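Local atomic coordinates of catalase-3 (Neurospora crassa, PDB entry 4AJ9), a protein that breaks hydrogen peroxide down into water and dioxygen with the help of a bound heme, a reaction that probably protects the cell from peroxide. Residues C[70-75]-C[98-103]; C[123-128]-C[324-329]; C[266-271]-C[309-314]. One frame throughout, in Å; residues are numbered along the deposited sequence.

Contact 1: residues C[70-75]-C[98-103]; sequences GAHGIF and PVFVRF. With HEM (protoporphyrin IX containing Fe), chain Y.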
loop_
_atom_site.group_PDB
_atom_site.type_symbol
_atom_site.label_atom_id
_atom_site.label_comp_id
_atom_site.label_asym_id
_atom_site.label_seq_id
_atom_site.Cartn_x
_atom_site.Cartn_y
_atom_site.Cartn_z
ATOM N N GLY C 70 -23.531 -5.971 -9.206
ATOM C CA GLY C 70 -24.383 -6.204 -8.064
ATOM C C GLY C 70 -25.510 -5.217 -7.860
ATOM O O GLY C 70 -25.643 -4.229 -8.597
ATOM N N ALA C 71 -26.327 -5.491 -6.843
ATOM C CA ALA C 71 -27.482 -4.653 -6.549
ATOM C C ALA C 71 -27.899 -4.769 -5.097
ATOM O O ALA C 71 -27.571 -5.753 -4.430
ATOM C CB ALA C 71 -28.657 -5.010 -7.466
ATOM N N HIS C 72 -28.611 -3.752 -4.615
ATOM C CA HIS C 72 -29.205 -3.769 -3.278
ATOM C C HIS C 72 -30.594 -4.386 -3.317
ATOM O O HIS C 72 -31.267 -4.354 -4.345
ATOM C CB HIS C 72 -29.334 -2.346 -2.724
ATOM C CG HIS C 72 -28.020 -1.645 -2.527
ATOM N ND1 HIS C 72 -27.373 -1.599 -1.310
ATOM C CD2 HIS C 72 -27.242 -0.952 -3.393
ATOM C CE1 HIS C 72 -26.249 -0.915 -1.437
ATOM N NE2 HIS C 72 -26.147 -0.510 -2.690
ATOM N N GLY C 73 -31.037 -4.929 -2.190
ATOM C CA GLY C 73 -32.397 -5.408 -2.115
ATOM C C GLY C 73 -32.824 -5.687 -0.694
ATOM O O GLY C 73 -32.214 -5.195 0.260
ATOM N N ILE C 74 -33.871 -6.496 -0.554
ATOM C CA ILE C 74 -34.403 -6.833 0.755
ATOM C C ILE C 74 -34.654 -8.334 0.823
ATOM O O ILE C 74 -35.116 -8.936 -0.145
ATOM C CB ILE C 74 -35.732 -6.093 1.033
ATOM C CG1 ILE C 74 -35.549 -4.579 0.899
ATOM C CG2 ILE C 74 -36.267 -6.445 2.424
ATOM C CD1 ILE C 74 -34.843 -3.942 2.060
ATOM N N PHE C 75 -34.323 -8.934 1.960
ATOM C CA PHE C 75 -34.691 -10.316 2.231
ATOM C C PHE C 75 -35.805 -10.317 3.271
ATOM O O PHE C 75 -35.753 -9.582 4.250
ATOM C CB PHE C 75 -33.501 -11.147 2.730
ATOM C CG PHE C 75 -33.900 -12.468 3.330
ATOM C CD1 PHE C 75 -34.135 -13.567 2.525
ATOM C CD2 PHE C 75 -34.071 -12.600 4.710
ATOM C CE1 PHE C 75 -34.525 -14.781 3.073
ATOM C CE2 PHE C 75 -34.450 -13.814 5.265
ATOM C CZ PHE C 75 -34.676 -14.906 4.444
ATOM N N PRO C 98 -31.894 -5.748 4.933
ATOM C CA PRO C 98 -31.256 -5.285 3.691
ATOM C C PRO C 98 -30.218 -6.282 3.198
ATOM O O PRO C 98 -29.548 -6.926 4.008
ATOM C CB PRO C 98 -30.543 -3.996 4.108
ATOM C CG PRO C 98 -31.189 -3.588 5.430
ATOM C CD PRO C 98 -31.616 -4.863 6.077
ATOM N N VAL C 99 -30.084 -6.398 1.881
ATOM C CA VAL C 99 -29.054 -7.249 1.299
ATOM C C VAL C 99 -28.314 -6.510 0.193
ATOM O O VAL C 99 -28.802 -5.513 -0.357
ATOM C CB VAL C 99 -29.632 -8.565 0.719
ATOM C CG1 VAL C 99 -30.461 -9.301 1.776
ATOM C CG2 VAL C 99 -30.478 -8.294 -0.536
ATOM N N PHE C 100 -27.117 -6.987 -0.110
ATOM C CA PHE C 100 -26.463 -6.621 -1.356
ATOM C C PHE C 100 -25.981 -7.909 -1.988
ATOM O O PHE C 100 -25.475 -8.793 -1.301
ATOM C CB PHE C 100 -25.288 -5.664 -1.125
ATOM C CG PHE C 100 -24.674 -5.150 -2.405
ATOM C CD1 PHE C 100 -23.727 -5.893 -3.087
ATOM C CD2 PHE C 100 -25.051 -3.921 -2.924
ATOM C CE1 PHE C 100 -23.162 -5.426 -4.272
ATOM C CE2 PHE C 100 -24.488 -3.442 -4.116
ATOM C CZ PHE C 100 -23.550 -4.203 -4.786
ATOM N N VAL C 101 -26.149 -8.029 -3.297
ATOM C CA VAL C 101 -25.724 -9.233 -3.987
ATOM C C VAL C 101 -24.787 -8.887 -5.134
ATOM O O VAL C 101 -25.063 -7.976 -5.915
ATOM C CB VAL C 101 -26.937 -10.012 -4.551
ATOM C CG1 VAL C 101 -26.466 -11.117 -5.487
ATOM C CG2 VAL C 101 -27.764 -10.582 -3.422
ATOM N N ARG C 102 -23.667 -9.596 -5.230
ATOM C CA ARG C 102 -22.811 -9.460 -6.396
ATOM C C ARG C 102 -22.730 -10.789 -7.141
ATOM O O ARG C 102 -22.480 -11.839 -6.541
ATOM C CB ARG C 102 -21.409 -8.984 -6.009
ATOM C CG ARG C 102 -20.483 -8.746 -7.193
ATOM C CD ARG C 102 -19.206 -8.047 -6.710
ATOM N NE ARG C 102 -18.277 -7.774 -7.800
ATOM C CZ ARG C 102 -17.469 -8.680 -8.336
ATOM N NH1 ARG C 102 -17.484 -9.932 -7.883
ATOM N NH2 ARG C 102 -16.653 -8.343 -9.330
ATOM N N PHE C 103 -22.973 -10.734 -8.448
ATOM C CA PHE C 103 -22.895 -11.908 -9.318
ATOM C C PHE C 103 -21.635 -11.722 -10.137
ATOM O O PHE C 103 -21.201 -10.601 -10.328
ATOM C CB PHE C 103 -24.086 -11.955 -10.272
ATOM C CG PHE C 103 -25.419 -11.938 -9.594
ATOM C CD1 PHE C 103 -25.948 -13.108 -9.051
ATOM C CD2 PHE C 103 -26.169 -10.764 -9.524
ATOM C CE1 PHE C 103 -27.194 -13.111 -8.440
ATOM C CE2 PHE C 103 -27.427 -10.755 -8.903
ATOM C CZ PHE C 103 -27.943 -11.941 -8.365
HETATM C CHA HEM Y . -14.027 -14.501 -4.417
HETATM C CHB HEM Y . -17.241 -18.156 -4.335
HETATM C CHC HEM Y . -13.669 -21.213 -3.168
HETATM C CHD HEM Y . -10.706 -17.460 -2.399
HETATM C C1A HEM Y . -15.205 -15.217 -4.545
HETATM C C2A HEM Y . -16.499 -14.695 -4.967
HETATM C C3A HEM Y . -17.378 -15.713 -4.957
HETATM C C4A HEM Y . -16.681 -16.903 -4.510
HETATM C CMA HEM Y . -18.880 -15.662 -5.327
HETATM C CAA HEM Y . -16.775 -13.231 -5.402
HETATM C CBA HEM Y . -17.407 -12.413 -4.280
HETATM C CGA HEM Y . -17.737 -11.046 -4.817
HETATM O O1A HEM Y . -17.054 -10.064 -4.436
HETATM O O2A HEM Y . -18.684 -10.935 -5.642
HETATM C C1B HEM Y . -16.563 -19.298 -3.953
HETATM C C2B HEM Y . -17.163 -20.589 -3.668
HETATM C C3B HEM Y . -16.176 -21.446 -3.366
HETATM C C4B HEM Y . -14.927 -20.712 -3.425
HETATM C CMB HEM Y . -18.686 -20.847 -3.751
HETATM C CAB HEM Y . -16.267 -22.934 -2.950
HETATM C CBB HEM Y . -17.375 -23.414 -2.371
HETATM C C1C HEM Y . -12.594 -20.451 -2.781
HETATM C C2C HEM Y . -11.410 -20.930 -2.082
HETATM C C3C HEM Y . -10.600 -19.883 -1.901
HETATM C C4C HEM Y . -11.254 -18.713 -2.427
HETATM C CMC HEM Y . -11.136 -22.393 -1.688
HETATM C CAC HEM Y . -9.247 -19.833 -1.179
HETATM C CBC HEM Y . -9.029 -20.647 -0.145
HETATM C C1D HEM Y . -11.299 -16.328 -2.875
HETATM C C2D HEM Y . -10.691 -15.023 -2.837
HETATM C C3D HEM Y . -11.725 -14.102 -3.469
HETATM C C4D HEM Y . -12.854 -14.937 -3.814
HETATM C CMD HEM Y . -9.297 -14.672 -2.277
HETATM C CAD HEM Y . -11.599 -12.584 -3.674
HETATM C CBD HEM Y . -12.311 -11.919 -2.501
HETATM C CGD HEM Y . -12.120 -10.428 -2.578
HETATM O O1D HEM Y . -12.938 -9.696 -1.971
HETATM O O2D HEM Y . -11.171 -9.977 -3.269
HETATM N NA HEM Y . -15.361 -16.561 -4.273
HETATM N NB HEM Y . -15.206 -19.415 -3.789
HETATM N NC HEM Y . -12.461 -19.092 -2.969
HETATM N ND HEM Y . -12.563 -16.245 -3.444
HETATM FE FE HEM Y . -13.961 -17.813 -3.534
HETATM O O HOH W 1 -28.249 -2.831 1.034
#
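Phe100 sets one ring edge over the imidazole of His72, with CD2 above the centre of that ring and 3.6 Å from His72 CE1; the planes stand at 82°, a T-shaped (edge-to-face) stack. The phenyl gets there because its CG lies anti to the backbone N (chi1 -174°), which also brings Ala71 O over one of its faces, 3.5 Å from Phe100 CD2. His72 is fixed at both nitrogens: ND1 meets a water at 2.8 Å, which in turn donates to Val99 O, while NE2 is hydrogen-bonded to Glu322 outside the two strands. Strands 70-75 and 98-103 are antiparallel neighbours in the curled sheet that forms the beta-barrel of the catalase fold. Ala71 with Val101 and Gly73 with Val99 are the hydrogen-bonded pairs between these two strands; the bond from Val101 N to Ala71 O, 2.9 Å, is nearly straight at 167°. On the face carrying Val99 and Val101, Val99 CG1 packs against Phe75 CB at 3.7 Å and CG2 lies over the backbone of Gly73. Arg102, at the other end of its strand, reaches the cofactor with a chain extended from CG to NE. Its NH1 donates to heme O2A at 2.7 Å, the oxygen lying at the guanidinium edge, and NH2 is held by the carbonyl of His65, a predicted active-site residue; Arg62 also bonds the heme.

Contact 2: residues C[123-128]-C[324-329]; sequences ATRFYT and EQISFQ. With HEM (protoporphyrin IX containing Fe), chain Y.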
loop_
_atom_site.group_PDB
_atom_site.type_symbol
_atom_site.label_atom_id
_atom_site.label_comp_id
_atom_site.label_asym_id
_atom_site.label_seq_id
_atom_site.Cartn_x
_atom_site.Cartn_y
_atom_site.Cartn_z
ATOM N N ALA C 123 -23.029 -13.980 -4.607
ATOM C CA ALA C 123 -22.628 -13.679 -3.238
ATOM C C ALA C 123 -23.610 -12.713 -2.637
ATOM O O ALA C 123 -23.877 -11.665 -3.214
ATOM C CB ALA C 123 -21.214 -13.083 -3.211
ATOM N N THR C 124 -24.125 -13.050 -1.459
ATOM C CA THR C 124 -25.187 -12.274 -0.830
ATOM C C THR C 124 -24.771 -11.836 0.559
ATOM O O THR C 124 -24.365 -12.662 1.371
ATOM C CB THR C 124 -26.443 -13.141 -0.616
ATOM O OG1 THR C 124 -26.877 -13.688 -1.865
ATOM C CG2 THR C 124 -27.564 -12.320 0.039
ATOM N N ARG C 125 -24.895 -10.548 0.848
ATOM C CA ARG C 125 -24.704 -10.088 2.218
ATOM C C ARG C 125 -26.047 -9.757 2.860
ATOM O O ARG C 125 -26.853 -9.008 2.292
ATOM C CB ARG C 125 -23.809 -8.846 2.268
ATOM C CG ARG C 125 -23.826 -8.152 3.644
ATOM C CD ARG C 125 -22.615 -7.240 3.791
ATOM N NE ARG C 125 -21.396 -8.017 3.602
ATOM C CZ ARG C 125 -20.225 -7.512 3.248
ATOM N NH1 ARG C 125 -20.091 -6.203 3.051
ATOM N NH2 ARG C 125 -19.182 -8.329 3.087
ATOM N N PHE C 126 -26.285 -10.307 4.047
ATOM C CA PHE C 126 -27.429 -9.896 4.850
ATOM C C PHE C 126 -26.891 -8.943 5.889
ATOM O O PHE C 126 -26.008 -9.310 6.659
ATOM C CB PHE C 126 -28.054 -11.093 5.576
ATOM C CG PHE C 126 -28.550 -12.183 4.670
ATOM C CD1 PHE C 126 -27.703 -13.205 4.268
ATOM C CD2 PHE C 126 -29.883 -12.225 4.273
ATOM C CE1 PHE C 126 -28.166 -14.232 3.446
ATOM C CE2 PHE C 126 -30.360 -13.259 3.459
ATOM C CZ PHE C 126 -29.495 -14.261 3.049
ATOM N N TYR C 127 -27.393 -7.716 5.904
ATOM C CA TYR C 127 -26.981 -6.752 6.907
ATOM C C TYR C 127 -27.920 -6.907 8.115
ATOM O O TYR C 127 -28.859 -6.119 8.285
ATOM C CB TYR C 127 -27.065 -5.333 6.330
ATOM C CG TYR C 127 -26.132 -5.032 5.168
ATOM C CD1 TYR C 127 -26.495 -5.330 3.846
ATOM C CD2 TYR C 127 -24.908 -4.410 5.383
ATOM C CE1 TYR C 127 -25.639 -5.029 2.783
ATOM C CE2 TYR C 127 -24.053 -4.106 4.333
ATOM C CZ TYR C 127 -24.425 -4.416 3.036
ATOM O OH TYR C 127 -23.566 -4.110 2.004
ATOM N N THR C 128 -27.684 -7.936 8.935
ATOM C CA THR C 128 -28.610 -8.282 10.021
ATOM C C THR C 128 -28.393 -7.412 11.237
ATOM O O THR C 128 -27.375 -6.722 11.344
ATOM C CB THR C 128 -28.484 -9.754 10.466
ATOM O OG1 THR C 128 -27.421 -9.887 11.434
ATOM C CG2 THR C 128 -28.213 -10.660 9.275
ATOM N N GLU C 324 -17.645 -2.488 -6.645
ATOM C CA GLU C 324 -16.223 -2.841 -6.703
ATOM C C GLU C 324 -15.592 -2.990 -5.312
ATOM O O GLU C 324 -14.808 -3.914 -5.075
ATOM C CB GLU C 324 -15.420 -1.826 -7.529
ATOM C CG GLU C 324 -13.974 -2.265 -7.790
ATOM C CD GLU C 324 -13.882 -3.480 -8.710
ATOM O OE1 GLU C 324 -14.877 -3.763 -9.415
ATOM O OE2 GLU C 324 -12.813 -4.141 -8.741
ATOM N N GLN C 325 -15.939 -2.083 -4.399
ATOM C CA GLN C 325 -15.340 -2.071 -3.073
ATOM C C GLN C 325 -15.916 -3.093 -2.087
ATOM O O GLN C 325 -15.257 -3.434 -1.122
ATOM C CB GLN C 325 -15.390 -0.672 -2.446
ATOM C CG GLN C 325 -14.408 0.319 -3.063
ATOM C CD GLN C 325 -14.181 1.565 -2.203
ATOM O OE1 GLN C 325 -13.040 1.961 -1.955
ATOM N NE2 GLN C 325 -15.263 2.198 -1.772
ATOM N N ILE C 326 -17.134 -3.576 -2.300
ATOM C CA ILE C 326 -17.696 -4.519 -1.335
ATOM C C ILE C 326 -16.794 -5.755 -1.169
ATOM O O ILE C 326 -16.280 -6.295 -2.146
ATOM C CB ILE C 326 -19.152 -4.929 -1.653
ATOM C CG1 ILE C 326 -19.801 -5.548 -0.404
ATOM C CG2 ILE C 326 -19.202 -5.840 -2.891
ATOM C CD1 ILE C 326 -21.330 -5.822 -0.531
ATOM N N SER C 327 -16.605 -6.174 0.080
ATOM C CA SER C 327 -15.650 -7.225 0.428
ATOM C C SER C 327 -16.379 -8.371 1.116
ATOM O O SER C 327 -16.638 -8.297 2.327
ATOM C CB SER C 327 -14.609 -6.665 1.411
ATOM O OG SER C 327 -13.848 -5.618 0.833
ATOM N N PHE C 328 -16.710 -9.421 0.368
ATOM C CA PHE C 328 -17.423 -10.566 0.941
ATOM C C PHE C 328 -16.455 -11.478 1.683
ATOM O O PHE C 328 -15.266 -11.512 1.367
ATOM C CB PHE C 328 -18.136 -11.374 -0.148
ATOM C CG PHE C 328 -19.332 -10.679 -0.752
ATOM C CD1 PHE C 328 -20.588 -10.776 -0.152
ATOM C CD2 PHE C 328 -19.212 -9.970 -1.937
ATOM C CE1 PHE C 328 -21.684 -10.148 -0.717
ATOM C CE2 PHE C 328 -20.315 -9.339 -2.498
ATOM C CZ PHE C 328 -21.545 -9.436 -1.884
ATOM N N GLN C 329 -16.974 -12.211 2.667
ATOM C CA GLN C 329 -16.191 -13.196 3.415
ATOM C C GLN C 329 -17.096 -14.305 3.954
ATOM O O GLN C 329 -18.098 -14.020 4.617
ATOM C CB GLN C 329 -15.517 -12.564 4.630
ATOM C CG GLN C 329 -14.443 -11.513 4.376
ATOM C CD GLN C 329 -13.769 -11.131 5.687
ATOM O OE1 GLN C 329 -13.391 -12.000 6.462
ATOM N NE2 GLN C 329 -13.650 -9.835 5.952
HETATM C CHA HEM Y . -14.027 -14.501 -4.417
HETATM C CHB HEM Y . -17.241 -18.156 -4.335
HETATM C CHC HEM Y . -13.669 -21.213 -3.168
HETATM C CHD HEM Y . -10.706 -17.460 -2.399
HETATM C C1A HEM Y . -15.205 -15.217 -4.545
HETATM C C2A HEM Y . -16.499 -14.695 -4.967
HETATM C C3A HEM Y . -17.378 -15.713 -4.957
HETATM C C4A HEM Y . -16.681 -16.903 -4.510
HETATM C CMA HEM Y . -18.880 -15.662 -5.327
HETATM C CAA HEM Y . -16.775 -13.231 -5.402
HETATM C CBA HEM Y . -17.407 -12.413 -4.280
HETATM C CGA HEM Y . -17.737 -11.046 -4.817
HETATM O O1A HEM Y . -17.054 -10.064 -4.436
HETATM O O2A HEM Y . -18.684 -10.935 -5.642
HETATM C C1B HEM Y . -16.563 -19.298 -3.953
HETATM C C2B HEM Y . -17.163 -20.589 -3.668
HETATM C C3B HEM Y . -16.176 -21.446 -3.366
HETATM C C4B HEM Y . -14.927 -20.712 -3.425
HETATM C CMB HEM Y . -18.686 -20.847 -3.751
HETATM C CAB HEM Y . -16.267 -22.934 -2.950
HETATM C CBB HEM Y . -17.375 -23.414 -2.371
HETATM C C1C HEM Y . -12.594 -20.451 -2.781
HETATM C C2C HEM Y . -11.410 -20.930 -2.082
HETATM C C3C HEM Y . -10.600 -19.883 -1.901
HETATM C C4C HEM Y . -11.254 -18.713 -2.427
HETATM C CMC HEM Y . -11.136 -22.393 -1.688
HETATM C CAC HEM Y . -9.247 -19.833 -1.179
HETATM C CBC HEM Y . -9.029 -20.647 -0.145
HETATM C C1D HEM Y . -11.299 -16.328 -2.875
HETATM C C2D HEM Y . -10.691 -15.023 -2.837
HETATM C C3D HEM Y . -11.725 -14.102 -3.469
HETATM C C4D HEM Y . -12.854 -14.937 -3.814
HETATM C CMD HEM Y . -9.297 -14.672 -2.277
HETATM C CAD HEM Y . -11.599 -12.584 -3.674
HETATM C CBD HEM Y . -12.311 -11.919 -2.501
HETATM C CGD HEM Y . -12.120 -10.428 -2.578
HETATM O O1D HEM Y . -12.938 -9.696 -1.971
HETATM O O2D HEM Y . -11.171 -9.977 -3.269
HETATM N NA HEM Y . -15.361 -16.561 -4.273
HETATM N NB HEM Y . -15.206 -19.415 -3.789
HETATM N NC HEM Y . -12.461 -19.092 -2.969
HETATM N ND HEM Y . -12.563 -16.245 -3.444
HETATM FE FE HEM Y . -13.961 -17.813 -3.534
#
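Arg125 and Phe328 bury the most surface here, and Ile326 and Ala123 fill in beside them. The Phe328 ring lies flat against Ala123, whose CB sits 3.6 Å from the ring centroid and almost exactly on the ring normal, a CH-pi contact. The rim of the same ring is lined by backbone, with Phe328 CZ 3.5 Å from Ala123 O and CE1 close to Arg125 N, while on the heme side CD2 comes within 3.3 Å of the propionate oxygen O1A. Phe328 thus fills the space between strand 123-128 of the catalase beta-barrel and a heme propionate, as part of the cofactor pocket; the loop carrying it follows helix 319-324, and its touching part, residues 326 to 329, runs nearly perpendicular to the strand. Without the ring, with an alanine at Phe328, the methyl of Ala123 would probably lose its aromatic cover and a gap would open beside the propionate. Arg125 bends at chi3 (-57°), which turns its guanidinium toward the loop. NH2 donates to Ser327 O at 2.7 Å; the acceptor lies in the guanidinium plane, but the donor stands well above the carbonyl plane. Ile326 approaches from the opposite direction, its CD1 over a guanidinium face and its CG1 3.5 Å from Arg125 NH1. Beyond the segments, NE forms a salt bridge with Asp134, and NH1 is hydrogen-bonded to Asn371. Ile326 CD1 also touches Tyr127 OH, which is hydrogen-bonded to Ile370 O.

Contact 3: residues C[266-271]-C[309-314]; sequences GNAPSW and EMTLNR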
loop_
_atom_site.group_PDB
_atom_site.type_symbol
_atom_site.label_atom_id
_atom_site.label_comp_id
_atom_site.label_asym_id
_atom_site.label_seq_id
_atom_site.Cartn_x
_atom_site.Cartn_y
_atom_site.Cartn_z
ATOM N N GLY C 266 -38.567 -1.682 -12.863
ATOM C CA GLY C 266 -39.507 -2.047 -11.824
ATOM C C GLY C 266 -39.796 -3.532 -11.839
ATOM O O GLY C 266 -40.774 -3.984 -11.255
ATOM N N ASN C 267 -38.940 -4.286 -12.520
ATOM C CA ASN C 267 -39.065 -5.737 -12.600
ATOM C C ASN C 267 -37.992 -6.413 -11.761
ATOM O O ASN C 267 -37.218 -7.219 -12.265
ATOM C CB ASN C 267 -38.947 -6.207 -14.044
ATOM C CG ASN C 267 -40.179 -5.884 -14.866
ATOM O OD1 ASN C 267 -41.181 -6.600 -14.817
ATOM N ND2 ASN C 267 -40.108 -4.811 -15.636
ATOM N N ALA C 268 -37.950 -6.071 -10.479
ATOM C CA ALA C 268 -36.925 -6.602 -9.585
ATOM C C ALA C 268 -36.946 -8.124 -9.580
ATOM O O ALA C 268 -38.014 -8.739 -9.503
ATOM C CB ALA C 268 -37.137 -6.071 -8.178
ATOM N N PRO C 269 -35.763 -8.747 -9.659
ATOM C CA PRO C 269 -35.723 -10.211 -9.608
ATOM C C PRO C 269 -35.798 -10.720 -8.168
ATOM O O PRO C 269 -35.366 -10.014 -7.245
ATOM C CB PRO C 269 -34.361 -10.532 -10.231
ATOM C CG PRO C 269 -33.503 -9.346 -9.859
ATOM C CD PRO C 269 -34.424 -8.151 -9.842
ATOM N N SER C 270 -36.352 -11.919 -7.982
ATOM C CA SER C 270 -36.415 -12.552 -6.669
ATOM C C SER C 270 -35.836 -13.957 -6.690
ATOM O O SER C 270 -35.766 -14.595 -7.740
ATOM C CB SER C 270 -37.853 -12.608 -6.144
ATOM O OG SER C 270 -38.367 -11.305 -5.993
ATOM N N TRP C 271 -35.405 -14.411 -5.511
ATOM C CA TRP C 271 -34.981 -15.785 -5.294
ATOM C C TRP C 271 -35.513 -16.208 -3.944
ATOM O O TRP C 271 -35.478 -15.429 -2.980
ATOM C CB TRP C 271 -33.458 -15.898 -5.221
ATOM C CG TRP C 271 -32.722 -15.660 -6.499
ATOM C CD1 TRP C 271 -32.216 -16.608 -7.339
ATOM C CD2 TRP C 271 -32.378 -14.393 -7.067
ATOM N NE1 TRP C 271 -31.578 -16.013 -8.396
ATOM C CE2 TRP C 271 -31.670 -14.651 -8.259
ATOM C CE3 TRP C 271 -32.609 -13.066 -6.689
ATOM C CZ2 TRP C 271 -31.193 -13.631 -9.078
ATOM C CZ3 TRP C 271 -32.130 -12.052 -7.502
ATOM C CH2 TRP C 271 -31.426 -12.339 -8.685
ATOM N N GLU C 309 -37.606 -15.044 1.117
ATOM C CA GLU C 309 -37.382 -14.553 -0.238
ATOM C C GLU C 309 -36.554 -13.286 -0.239
ATOM O O GLU C 309 -36.720 -12.424 0.626
ATOM C CB GLU C 309 -38.718 -14.280 -0.928
ATOM C CG GLU C 309 -38.573 -13.822 -2.377
ATOM C CD GLU C 309 -39.897 -13.787 -3.130
ATOM O OE1 GLU C 309 -40.724 -12.900 -2.842
ATOM O OE2 GLU C 309 -40.109 -14.641 -4.016
ATOM N N MET C 310 -35.675 -13.173 -1.229
ATOM C CA MET C 310 -34.883 -11.976 -1.420
ATOM C C MET C 310 -35.238 -11.353 -2.765
ATOM O O MET C 310 -35.347 -12.051 -3.764
ATOM C CB MET C 310 -33.394 -12.342 -1.351
ATOM C CG MET C 310 -32.458 -11.489 -2.181
ATOM S SD MET C 310 -30.758 -11.952 -1.796
ATOM C CE MET C 310 -30.357 -13.094 -3.138
ATOM N N THR C 311 -35.431 -10.037 -2.774
ATOM C CA THR C 311 -35.745 -9.298 -3.992
ATOM C C THR C 311 -34.721 -8.173 -4.132
ATOM O O THR C 311 -34.520 -7.395 -3.194
ATOM C CB THR C 311 -37.165 -8.703 -3.926
ATOM O OG1 THR C 311 -38.116 -9.769 -3.866
ATOM C CG2 THR C 311 -37.469 -7.848 -5.149
ATOM N N LEU C 312 -34.051 -8.107 -5.282
ATOM C CA LEU C 312 -33.105 -7.025 -5.556
ATOM C C LEU C 312 -33.833 -5.906 -6.292
ATOM O O LEU C 312 -34.261 -6.091 -7.428
ATOM C CB LEU C 312 -31.914 -7.535 -6.382
ATOM C CG LEU C 312 -31.182 -8.746 -5.808
ATOM C CD1 LEU C 312 -30.027 -9.203 -6.709
ATOM C CD2 LEU C 312 -30.689 -8.435 -4.399
ATOM N N ASN C 313 -33.993 -4.751 -5.648
ATOM C CA ASN C 313 -34.788 -3.683 -6.248
ATOM C C ASN C 313 -34.130 -2.304 -6.289
ATOM O O ASN C 313 -34.775 -1.313 -6.636
ATOM C CB ASN C 313 -36.157 -3.589 -5.564
ATOM C CG ASN C 313 -36.044 -3.430 -4.065
ATOM O OD1 ASN C 313 -34.976 -3.107 -3.541
ATOM N ND2 ASN C 313 -37.144 -3.678 -3.360
ATOM N N ARG C 314 -32.853 -2.225 -5.930
ATOM C CA ARG C 314 -32.147 -0.940 -5.996
ATOM C C ARG C 314 -30.775 -1.078 -6.652
ATOM O O ARG C 314 -29.926 -1.820 -6.160
ATOM C CB ARG C 314 -31.989 -0.311 -4.607
ATOM C CG ARG C 314 -33.276 0.132 -3.921
ATOM C CD ARG C 314 -33.882 1.371 -4.572
ATOM N NE ARG C 314 -34.937 1.961 -3.748
ATOM C CZ ARG C 314 -36.225 1.626 -3.811
ATOM N NH1 ARG C 314 -36.640 0.697 -4.666
ATOM N NH2 ARG C 314 -37.102 2.225 -3.015
#
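Segments 266-271 and 309-314 run antiparallel, their touching parts 157° apart in direction, and join through a hydrogen-bonded pair, Trp271 with Met310, and a further bond from Leu312 N to Pro269 O at 3.0 Å. In the adjoining non-hydrogen-bonded pair the hydroxyls of Ser270 and Thr311 meet tip to tip, OG to OG1 at 2.6 Å. Thr311 has OG1 beside its backbone N (chi1 -64°), which sends CG2 the other way, to Ala268 CB at 3.5 Å. Glu309 lays its extended chain alongside the same Ser270, OE2 being 3.7 Å from Ser270 CB. On the other face the indole of Trp271 lies across Leu312: CZ3 meets Leu312 CD1 at 3.6 Å, and CE3 is 4.2 Å from Met310 CE. Its NE1 is taken by Met206 O. Leu312 O, buried by Ala268 and Pro269, has no hydrogen-bonding partner in the model. Gly266 closes helix 254-264 with a Schellman motif, and on the far side of strand 309-314 Asn313 and Arg314 form a classic beta bulge opposite His72. The arrangement is that of adjacent strands in the antiparallel beta-barrel of catalases, entered here from helix 254-264 through a short loop.

Contacts 1 and 3 pair strands of one antiparallel sheet, and contact 2 sets a loop against the next strand of that sheet. Contacts 1 and 2 have centres about 8 Å apart and share the border between strands 96-104 and 121-128, where Phe100 O and Arg125 N are 2.8 Å apart, a probable hydrogen bond. Contact 3 lies equally near contact 1 on its other side: Ile74 N reaches Thr311 O at 2.9 Å, and Phe103 CZ packs on Trp271 CH2 at 3.5 Å. Contacts 2 and 3, with centres about 17 Å apart, still touch through Thr124 and Met310. Arg102 of contact 1 and Phe328 of contact 2 approach the two oxygens of one heme propionate, whereas the Leu312 side chain of contact 3 stays about 12 Å from the heme.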